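Local coordinates for protein hypothetical sugar kinase (Cytophaga hutchinsonii, PDB 3R8E) that probably phosphorylates a sugar as a member of the ROK family of sugar kinases, though its substrate is not established, at residues A[283-286]-A[287-291]; A[175-178]-A[179-182]; A[292-295]-A[296-299]; A[275-278]-A[279-283]. One frame throughout, in Å; residues are numbered along the deposited sequence.

Contact 1: residues A[283-286]-A[287-291]; sequences KAML and EHLPT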
loop_
_atom_site.group_PDB
_atom_site.type_symbol
_atom_site.label_atom_id
_atom_site.label_comp_id
_atom_site.label_asym_id
_atom_site.label_seq_id
_atom_site.Cartn_x
_atom_site.Cartn_y
_atom_site.Cartn_z
ATOM N N LYS A 283 7.534 -17.472 6.777
ATOM C CA LYS A 283 8.009 -17.274 8.146
ATOM C C LYS A 283 7.993 -15.778 8.513
ATOM O O LYS A 283 7.465 -15.430 9.567
ATOM C CB LYS A 283 9.412 -17.880 8.329
ATOM C CG LYS A 283 9.882 -17.938 9.783
ATOM C CD LYS A 283 11.269 -18.566 9.919
ATOM C CE LYS A 283 12.393 -17.557 9.851
ATOM N NZ LYS A 283 13.723 -18.214 9.951
ATOM N N ALA A 284 8.519 -14.904 7.623
ATOM C CA ALA A 284 8.545 -13.453 7.837
ATOM C C ALA A 284 7.127 -12.895 7.985
ATOM O O ALA A 284 6.888 -12.073 8.862
ATOM C CB ALA A 284 9.269 -12.757 6.691
HETATM N N MSE A 285 6.176 -13.395 7.175
HETATM C CA MSE A 285 4.778 -12.965 7.206
HETATM C C MSE A 285 4.100 -13.405 8.510
HETATM O O MSE A 285 3.386 -12.615 9.116
HETATM C CB MSE A 285 4.026 -13.498 5.983
HETATM C CG MSE A 285 4.558 -12.917 4.674
HETATM SE SE MSE A 285 3.418 -13.340 3.166
HETATM C CE MSE A 285 2.105 -11.940 3.511
ATOM N N LEU A 286 4.365 -14.636 8.970
ATOM C CA LEU A 286 3.789 -15.124 10.221
ATOM C C LEU A 286 4.382 -14.391 11.428
ATOM O O LEU A 286 3.668 -14.168 12.397
ATOM C CB LEU A 286 3.997 -16.636 10.371
ATOM C CG LEU A 286 3.253 -17.557 9.394
ATOM C CD1 LEU A 286 3.827 -18.969 9.457
ATOM C CD2 LEU A 286 1.761 -17.602 9.698
ATOM N N GLU A 287 5.677 -14.011 11.363
ATOM C CA GLU A 287 6.368 -13.297 12.444
ATOM C C GLU A 287 5.824 -11.885 12.670
ATOM O O GLU A 287 5.745 -11.448 13.817
ATOM C CB GLU A 287 7.870 -13.186 12.148
ATOM C CG GLU A 287 8.690 -14.396 12.571
ATOM C CD GLU A 287 10.152 -14.411 12.152
ATOM O OE1 GLU A 287 10.654 -13.376 11.657
ATOM O OE2 GLU A 287 10.799 -15.467 12.332
ATOM N N HIS A 288 5.483 -11.166 11.582
ATOM C CA HIS A 288 5.087 -9.760 11.658
ATOM C C HIS A 288 3.588 -9.474 11.482
ATOM O O HIS A 288 3.169 -8.352 11.767
ATOM C CB HIS A 288 5.868 -8.950 10.614
ATOM C CG HIS A 288 7.353 -9.006 10.803
ATOM N ND1 HIS A 288 7.975 -8.322 11.829
ATOM C CD2 HIS A 288 8.291 -9.658 10.080
ATOM C CE1 HIS A 288 9.266 -8.575 11.696
ATOM N NE2 HIS A 288 9.502 -9.380 10.664
ATOM N N LEU A 289 2.795 -10.437 10.994
ATOM C CA LEU A 289 1.366 -10.205 10.792
ATOM C C LEU A 289 0.504 -11.020 11.752
ATOM O O LEU A 289 0.788 -12.198 11.953
ATOM C CB LEU A 289 0.935 -10.526 9.345
ATOM C CG LEU A 289 1.530 -9.667 8.217
ATOM C CD1 LEU A 289 1.331 -10.346 6.877
ATOM C CD2 LEU A 289 0.942 -8.243 8.203
ATOM N N PRO A 290 -0.609 -10.444 12.269
ATOM C CA PRO A 290 -1.511 -11.231 13.130
ATOM C C PRO A 290 -2.306 -12.265 12.318
ATOM O O PRO A 290 -2.317 -12.216 11.081
ATOM C CB PRO A 290 -2.423 -10.171 13.756
ATOM C CG PRO A 290 -2.435 -9.054 12.774
ATOM C CD PRO A 290 -1.086 -9.053 12.112
ATOM N N THR A 291 -2.997 -13.182 13.017
ATOM C CA THR A 291 -3.766 -14.276 12.399
ATOM C C THR A 291 -4.905 -13.764 11.483
ATOM O O THR A 291 -5.295 -14.490 10.557
ATOM C CB THR A 291 -4.291 -15.259 13.451
ATOM O OG1 THR A 291 -5.092 -14.570 14.402
ATOM C CG2 THR A 291 -3.167 -16.015 14.151
HETATM O O HOH W 1 1.561 -13.806 13.594
#
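The backbone amides of Glu287, His288 and Leu289 each reach back four residues, to the carbonyls of Lys283, Ala284 and Met285, and so close the C-terminal end of helix 274-288 in this ribonuclease H-like fold. Glu287 N sits 2.9 Å from Lys283 O, His288 N a longer 3.2 Å from Ala284 O, and Leu289 N 2.9 Å from Met285 O. Leu289 gives that last bond while its own psi, 141°, has already left the helix; Pro290 follows as N-cap of helix 291-294. Lys283 and Glu287 run alongside each other, yet the carboxylate lies against the lysine's carbon chain: OE2 is 3.6 Å from Lys283 CE and 4.7 Å from Lys283 NZ. At that separation the opposite charges are not in contact, and any attraction is probably weak. Met285 and Leu289, the latter just past the helix end, also point the same way and meet through Met285 CE and Leu289 CD1 at 3.8 Å; Val256 and Arg257 of helix 235-259 pack against them. In His288, chi1 (-60°) sets the ring beside the backbone N and chi2 (-73°) turns CD2 toward the Ala284 carbonyl, while Glu287 CB lies above one ring face, toward its rim. Beyond, the histidine packs on Val253 and on Leu181 of the second subunit. Replaced by an alanine, this position would probably leave a gap against that Leu181 and take away the ring edge now beside the Ala284 carbonyl. There His288 CD2 approaches Ala284 O to 3.0 Å, with the oxygen near the ring plane.

Contact 2: residues A[175-178]-A[179-182]; sequences TEVG and HMLT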
loop_
_atom_site.group_PDB
_atom_site.type_symbol
_atom_site.label_atom_id
_atom_site.label_comp_id
_atom_site.label_asym_id
_atom_site.label_seq_id
_atom_site.Cartn_x
_atom_site.Cartn_y
_atom_site.Cartn_z
ATOM N N THR A 175 0.976 0.470 -7.016
ATOM C CA THR A 175 1.701 -0.792 -6.810
ATOM C C THR A 175 3.048 -0.872 -7.562
ATOM O O THR A 175 3.334 -1.861 -8.254
ATOM C CB THR A 175 0.792 -2.004 -7.115
ATOM O OG1 THR A 175 0.316 -1.923 -8.458
ATOM C CG2 THR A 175 -0.398 -2.090 -6.169
ATOM N N GLU A 176 3.906 0.138 -7.342
ATOM C CA GLU A 176 5.289 0.175 -7.830
ATOM C C GLU A 176 6.154 -0.349 -6.676
ATOM O O GLU A 176 6.972 0.381 -6.114
ATOM C CB GLU A 176 5.669 1.602 -8.273
ATOM C CG GLU A 176 5.104 1.960 -9.642
ATOM C CD GLU A 176 5.746 1.254 -10.824
ATOM O OE1 GLU A 176 6.865 0.714 -10.668
ATOM O OE2 GLU A 176 5.129 1.244 -11.912
ATOM N N VAL A 177 5.919 -1.622 -6.292
ATOM C CA VAL A 177 6.493 -2.225 -5.083
ATOM C C VAL A 177 7.992 -2.525 -5.197
ATOM O O VAL A 177 8.658 -2.620 -4.167
ATOM C CB VAL A 177 5.718 -3.464 -4.559
ATOM C CG1 VAL A 177 4.210 -3.213 -4.511
ATOM C CG2 VAL A 177 6.045 -4.711 -5.357
ATOM N N GLY A 178 8.512 -2.628 -6.419
ATOM C CA GLY A 178 9.939 -2.864 -6.632
ATOM C C GLY A 178 10.796 -1.766 -6.033
ATOM O O GLY A 178 11.932 -2.009 -5.617
ATOM N N HIS A 179 10.232 -0.548 -5.942
ATOM C CA HIS A 179 10.955 0.619 -5.446
ATOM C C HIS A 179 10.695 0.923 -3.964
ATOM O O HIS A 179 11.187 1.941 -3.465
ATOM C CB HIS A 179 10.636 1.828 -6.322
ATOM C CG HIS A 179 10.901 1.564 -7.773
ATOM N ND1 HIS A 179 12.190 1.557 -8.281
ATOM C CD2 HIS A 179 10.038 1.243 -8.765
ATOM C CE1 HIS A 179 12.070 1.243 -9.561
ATOM N NE2 HIS A 179 10.793 1.051 -9.902
HETATM N N MSE A 180 9.986 0.028 -3.247
HETATM C CA MSE A 180 9.770 0.187 -1.807
HETATM C C MSE A 180 11.084 0.031 -1.055
HETATM O O MSE A 180 11.966 -0.712 -1.505
HETATM C CB MSE A 180 8.759 -0.842 -1.286
HETATM C CG MSE A 180 7.349 -0.574 -1.738
HETATM SE SE MSE A 180 6.229 -2.061 -1.180
HETATM C CE MSE A 180 5.800 -1.451 0.558
ATOM N N LEU A 181 11.224 0.724 0.082
ATOM C CA LEU A 181 12.418 0.614 0.912
ATOM C C LEU A 181 12.327 -0.624 1.794
ATOM O O LEU A 181 11.259 -0.914 2.342
ATOM C CB LEU A 181 12.612 1.872 1.786
ATOM C CG LEU A 181 12.672 3.222 1.064
ATOM C CD1 LEU A 181 12.685 4.365 2.068
ATOM C CD2 LEU A 181 13.898 3.313 0.140
ATOM N N THR A 182 13.451 -1.341 1.941
ATOM C CA THR A 182 13.532 -2.550 2.766
ATOM C C THR A 182 14.094 -2.212 4.157
ATOM O O THR A 182 14.451 -1.059 4.407
ATOM C CB THR A 182 14.406 -3.618 2.071
ATOM O OG1 THR A 182 15.759 -3.166 2.032
ATOM C CG2 THR A 182 13.921 -3.966 0.674
HETATM O O HOH W 2 8.955 -0.227 -12.010
#
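Val177 and Met180 form the tight half of this short 3-10 turn, which carries the Glu-Val-Gly-His sequence of the ROK family; in related sugar kinases the glutamate and histidine of such a motif contact the sugar, and the match of sequence is consistent with a similar role here. Met180 N bonds Val177 O at 3.1 Å; the N-H points almost straight at the oxygen (165°), but the donor stands above the carbonyl plane. One residue earlier, His179 N reaches Glu176 O in a weak bond of 3.4 Å. With CG anti to the carbonyl carbon (chi1 -71°), Met180 runs beside Val177, its SE 3.7 Å from Val177 CB and its CG 3.4 Å from Val177 O. Ile255 of helix 235-259 packs against both side chains, and Asn254 of the second subunit accepts a bond from Leu181 N. The other half is looser and watery. Glu176 and His179 point the same way without bonding directly: Glu176 OE1 lies in the plane of the imidazole at its edge, 3.7 Å from His179 CD2, with carboxylate and ring turned 32° apart. Arg257 of the second subunit packs on both. A leucine in place of His179 would probably leave the bridging water without its nitrogen partner and the carboxylate freer to turn. That water gives a proton to Glu176 OE1 at 2.7 Å and lies in the ring plane, 3.1 Å from His179 NE2.

Contact 3: residues A[292-295]-A[296-299]; sequences YYTD and DMYI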
loop_
_atom_site.group_PDB
_atom_site.type_symbol
_atom_site.label_atom_id
_atom_site.label_comp_id
_atom_site.label_asym_id
_atom_site.label_seq_id
_atom_site.Cartn_x
_atom_site.Cartn_y
_atom_site.Cartn_z
ATOM N N TYR A 292 -5.404 -12.525 11.708
ATOM C CA TYR A 292 -6.415 -11.908 10.837
ATOM C C TYR A 292 -6.010 -12.039 9.352
ATOM O O TYR A 292 -6.849 -12.357 8.513
ATOM C CB TYR A 292 -6.636 -10.417 11.197
ATOM C CG TYR A 292 -7.431 -9.670 10.146
ATOM C CD1 TYR A 292 -8.797 -9.891 9.990
ATOM C CD2 TYR A 292 -6.804 -8.797 9.256
ATOM C CE1 TYR A 292 -9.525 -9.244 8.993
ATOM C CE2 TYR A 292 -7.520 -8.155 8.245
ATOM C CZ TYR A 292 -8.881 -8.379 8.121
ATOM O OH TYR A 292 -9.592 -7.777 7.115
ATOM N N TYR A 293 -4.718 -11.836 9.045
ATOM C CA TYR A 293 -4.211 -11.942 7.670
ATOM C C TYR A 293 -3.722 -13.326 7.290
ATOM O O TYR A 293 -3.862 -13.705 6.131
ATOM C CB TYR A 293 -3.024 -11.001 7.452
ATOM C CG TYR A 293 -3.277 -9.562 7.816
ATOM C CD1 TYR A 293 -3.829 -8.676 6.894
ATOM C CD2 TYR A 293 -2.905 -9.062 9.057
ATOM C CE1 TYR A 293 -4.005 -7.327 7.202
ATOM C CE2 TYR A 293 -3.097 -7.721 9.386
ATOM C CZ TYR A 293 -3.645 -6.854 8.454
ATOM O OH TYR A 293 -3.827 -5.533 8.785
ATOM N N THR A 294 -3.053 -14.032 8.220
ATOM C CA THR A 294 -2.363 -15.278 7.891
ATOM C C THR A 294 -3.237 -16.544 7.921
ATOM O O THR A 294 -2.874 -17.512 7.251
ATOM C CB THR A 294 -1.144 -15.459 8.799
ATOM O OG1 THR A 294 -1.567 -15.621 10.145
ATOM C CG2 THR A 294 -0.156 -14.286 8.705
ATOM N N ASP A 295 -4.355 -16.567 8.675
ATOM C CA ASP A 295 -5.179 -17.784 8.786
ATOM C C ASP A 295 -5.659 -18.334 7.435
ATOM O O ASP A 295 -5.576 -19.549 7.230
ATOM C CB ASP A 295 -6.379 -17.579 9.719
ATOM C CG ASP A 295 -6.082 -17.837 11.187
ATOM O OD1 ASP A 295 -4.908 -18.141 11.517
ATOM O OD2 ASP A 295 -7.021 -17.750 12.002
ATOM N N ASP A 296 -6.132 -17.468 6.518
ATOM C CA ASP A 296 -6.595 -17.947 5.214
ATOM C C ASP A 296 -5.705 -17.429 4.071
ATOM O O ASP A 296 -6.169 -17.297 2.937
ATOM C CB ASP A 296 -8.082 -17.598 4.975
ATOM C CG ASP A 296 -8.494 -16.136 5.072
ATOM O OD1 ASP A 296 -7.624 -15.284 5.359
ATOM O OD2 ASP A 296 -9.696 -15.846 4.879
HETATM N N MSE A 297 -4.420 -17.155 4.380
HETATM C CA MSE A 297 -3.477 -16.661 3.380
HETATM C C MSE A 297 -3.108 -17.780 2.396
HETATM O O MSE A 297 -3.148 -18.971 2.741
HETATM C CB MSE A 297 -2.231 -16.044 4.038
HETATM C CG MSE A 297 -1.204 -17.069 4.536
HETATM SE SE MSE A 297 0.448 -16.259 5.156
HETATM C CE MSE A 297 0.879 -15.251 3.585
ATOM N N TYR A 298 -2.787 -17.389 1.154
ATOM C CA TYR A 298 -2.419 -18.305 0.081
ATOM C C TYR A 298 -1.225 -17.745 -0.672
ATOM O O TYR A 298 -1.229 -16.573 -1.048
ATOM C CB TYR A 298 -3.609 -18.546 -0.864
ATOM C CG TYR A 298 -3.255 -19.210 -2.178
ATOM C CD1 TYR A 298 -2.904 -20.558 -2.230
ATOM C CD2 TYR A 298 -3.287 -18.496 -3.374
ATOM C CE1 TYR A 298 -2.576 -21.173 -3.440
ATOM C CE2 TYR A 298 -2.984 -19.107 -4.590
ATOM C CZ TYR A 298 -2.614 -20.443 -4.617
ATOM O OH TYR A 298 -2.308 -21.039 -5.819
ATOM N N ILE A 299 -0.190 -18.574 -0.850
ATOM C CA ILE A 299 1.000 -18.224 -1.618
ATOM C C ILE A 299 1.107 -19.273 -2.712
ATOM O O ILE A 299 1.311 -20.455 -2.425
ATOM C CB ILE A 299 2.290 -18.084 -0.772
ATOM C CG1 ILE A 299 2.109 -17.037 0.341
ATOM C CG2 ILE A 299 3.494 -17.733 -1.680
ATOM C CD1 ILE A 299 3.062 -17.163 1.457
HETATM O O HOH W 3 -7.288 -14.986 7.886
HETATM O O HOH W 4 -3.533 -20.428 5.013
#
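Among backbone bonds, Met297 N to Thr294 O carries the contact, a weak one at 3.3 Å that closes a type I beta turn over Asp295 and Asp296. Polar contacts through water come next. One water donates to Met297 O at 2.7 Å and, more distantly, to Asp295 O at 3.1 Å, joining the two carbonyls. Another lies 2.6 Å from Asp296 OD1 and 2.7 Å from Tyr292 O, linking the aspartate back to the helical residues, although more acceptors surround it than it has protons for. Asp296 turns its carboxylate this way because CG sits between the backbone N and the carbonyl carbon (chi1 56°). The turn leads from helix 291-294 into strand 298-301, the outermost strand, within this chain, of the five-stranded mixed sheet, completing a crossover connection of this ribonuclease H-like fold. Charge extends these links beyond the segments: Asp296 OD1 accepts from Asn262 ND2 and forms a salt bridge with Arg171 of the second subunit, which also bonds Tyr292 O. The hydroxyl of Tyr292 is held by Asp260 and by Asn173 of that second subunit. Van der Waals contact is lighter, and tentative, since it holds for only the modelled one of two Met297 conformers. There Met297 runs beside Thr294, pointing the same way, its SE 4.1 Å from Thr294 CB and its CG 3.2 Å from Thr294 O. Aromatic contact stays within the helical residues, where the edge of Tyr292 stands over the face of Tyr293, CD2 of Tyr292 being 3.6 Å above the centre of that ring.

Contact 4: residues A[275-278]-A[279-283]; sequences DYFV and PNLKK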
loop_
_atom_site.group_PDB
_atom_site.type_symbol
_atom_site.label_atom_id
_atom_site.label_comp_id
_atom_site.label_asym_id
_atom_site.label_seq_id
_atom_site.Cartn_x
_atom_site.Cartn_y
_atom_site.Cartn_z
ATOM N N ASP A 275 10.189 -23.286 -3.995
ATOM C CA ASP A 275 10.332 -24.174 -2.843
ATOM C C ASP A 275 11.462 -23.789 -1.876
ATOM O O ASP A 275 11.398 -24.166 -0.704
ATOM C CB ASP A 275 10.551 -25.622 -3.318
ATOM C CG ASP A 275 9.394 -26.210 -4.112
ATOM O OD1 ASP A 275 8.259 -25.683 -3.999
ATOM O OD2 ASP A 275 9.615 -27.218 -4.821
ATOM N N TYR A 276 12.476 -23.047 -2.349
ATOM C CA TYR A 276 13.641 -22.704 -1.534
ATOM C C TYR A 276 13.540 -21.318 -0.868
ATOM O O TYR A 276 14.167 -21.128 0.177
ATOM C CB TYR A 276 14.927 -22.834 -2.373
ATOM C CG TYR A 276 14.920 -24.102 -3.205
ATOM C CD1 TYR A 276 14.993 -25.355 -2.601
ATOM C CD2 TYR A 276 14.705 -24.054 -4.579
ATOM C CE1 TYR A 276 14.898 -26.526 -3.349
ATOM C CE2 TYR A 276 14.604 -25.218 -5.337
ATOM C CZ TYR A 276 14.700 -26.452 -4.718
ATOM O OH TYR A 276 14.593 -27.601 -5.461
ATOM N N PHE A 277 12.755 -20.374 -1.426
ATOM C CA PHE A 277 12.625 -19.051 -0.797
ATOM C C PHE A 277 11.255 -18.840 -0.108
ATOM O O PHE A 277 11.174 -18.021 0.807
ATOM C CB PHE A 277 12.929 -17.897 -1.781
ATOM C CG PHE A 277 11.932 -17.602 -2.879
ATOM C CD1 PHE A 277 10.795 -16.841 -2.624
ATOM C CD2 PHE A 277 12.191 -17.976 -4.191
ATOM C CE1 PHE A 277 9.891 -16.542 -3.645
ATOM C CE2 PHE A 277 11.286 -17.673 -5.213
ATOM C CZ PHE A 277 10.137 -16.961 -4.931
ATOM N N VAL A 278 10.191 -19.561 -0.527
ATOM C CA VAL A 278 8.845 -19.395 0.057
ATOM C C VAL A 278 8.812 -19.778 1.575
ATOM O O VAL A 278 8.162 -19.037 2.312
ATOM C CB VAL A 278 7.733 -20.104 -0.774
ATOM C CG1 VAL A 278 6.397 -20.161 -0.028
ATOM C CG2 VAL A 278 7.548 -19.394 -2.115
ATOM N N PRO A 279 9.508 -20.822 2.107
ATOM C CA PRO A 279 9.430 -21.072 3.560
ATOM C C PRO A 279 9.810 -19.850 4.406
ATOM O O PRO A 279 9.052 -19.507 5.308
ATOM C CB PRO A 279 10.400 -22.236 3.773
ATOM C CG PRO A 279 10.391 -22.952 2.483
ATOM C CD PRO A 279 10.326 -21.864 1.447
ATOM N N ASN A 280 10.926 -19.160 4.086
ATOM C CA ASN A 280 11.339 -17.974 4.855
ATOM C C ASN A 280 10.443 -16.766 4.579
ATOM O O ASN A 280 10.292 -15.913 5.455
ATOM C CB ASN A 280 12.790 -17.623 4.614
ATOM C CG ASN A 280 13.690 -18.101 5.726
ATOM O OD1 ASN A 280 13.328 -18.976 6.520
ATOM N ND2 ASN A 280 14.877 -17.524 5.828
ATOM N N LEU A 281 9.852 -16.703 3.376
ATOM C CA LEU A 281 8.891 -15.671 2.991
ATOM C C LEU A 281 7.676 -15.802 3.910
ATOM O O LEU A 281 7.268 -14.809 4.524
ATOM C CB LEU A 281 8.504 -15.841 1.501
ATOM C CG LEU A 281 7.616 -14.781 0.840
ATOM C CD1 LEU A 281 7.708 -14.890 -0.665
ATOM C CD2 LEU A 281 6.138 -14.953 1.227
ATOM N N LYS A 282 7.128 -17.045 4.016
ATOM C CA LYS A 282 5.973 -17.356 4.856
ATOM C C LYS A 282 6.305 -17.083 6.329
ATOM O O LYS A 282 5.476 -16.514 7.037
ATOM C CB LYS A 282 5.551 -18.819 4.643
ATOM C CG LYS A 282 4.116 -19.139 5.051
ATOM C CD LYS A 282 3.725 -20.580 4.703
ATOM C CE LYS A 282 3.311 -20.760 3.257
ATOM N NZ LYS A 282 2.942 -22.168 2.957
ATOM N N LYS A 283 7.534 -17.472 6.777
ATOM C CA LYS A 283 8.009 -17.274 8.146
ATOM C C LYS A 283 7.993 -15.778 8.513
ATOM O O LYS A 283 7.465 -15.430 9.567
ATOM C CB LYS A 283 9.412 -17.880 8.329
ATOM C CG LYS A 283 9.882 -17.938 9.783
ATOM C CD LYS A 283 11.269 -18.566 9.919
ATOM C CE LYS A 283 12.393 -17.557 9.851
ATOM N NZ LYS A 283 13.723 -18.214 9.951
HETATM O O HOH W 5 13.323 -20.332 2.732
#
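Phe277 and Leu281, one turn apart on helix 274-288, lie side by side and point the same way, with the leucine methyl at the rim of the ring: Leu281 CD1 is near the ring plane, 4.0 Å from Phe277 CE1. The helix is the main one in the beta-alpha-beta crossover between the parallel neighbours 263-267 and 298-301, and it is kinked at a proline. Different first torsions bring the two side chains together. Phe277 takes the crowded position, CG between the backbone N and the carbonyl carbon (chi1 71°), whereas Leu281 sends CG away from its N (chi1 -174°), back toward the phenylalanine. Both rest on Ile248 of helix 235-259 and Leu266 of strand 263-267. Val278 is turned to the sheet, where Ile299 meets it, and its CB also touches the proline ring, 3.8 Å from Pro279 CD. That ring occupies the place of a helical donor: Pro279 CD comes to 3.3 Å from Asp275 O, a carbonyl the proline cannot bond. The next amide misses its helical partner too, and a water fills in, accepting from Asn280 N at 3.0 Å and donating to Tyr276 O at 2.8 Å. Asn280 turns its side chain to helix 235-259, ND2 bonding the Ala242 carbonyl. Regular bonding resumes with Leu281 N to Phe277 O, then a nearly straight bond (171°) of 2.8 Å from Lys282 N to Val278 O.

Overall arrangement
Contacts 4, 1 and 3 follow the chain down helix 274-288, round its end and into strand 298-301. Contacts 4 and 1 share Lys283, their centres 12 Å apart. Contact 3 folds back on both: Thr294 CB lies 3.7 Å from Leu286 CD2 of contact 1, and Ile299 CD1 3.8 Å from Leu281 CD2 of contact 4. Contact 2, probably near the sugar site, stands apart, its centre about 19 Å from those of contacts 1 and 4 and 22 Å from that of contact 3. Across the dimer, contact 2 of one subunit does meet contacts 1 and 3 of the other, Tyr293 for instance packing on Glu176 of the second subunit.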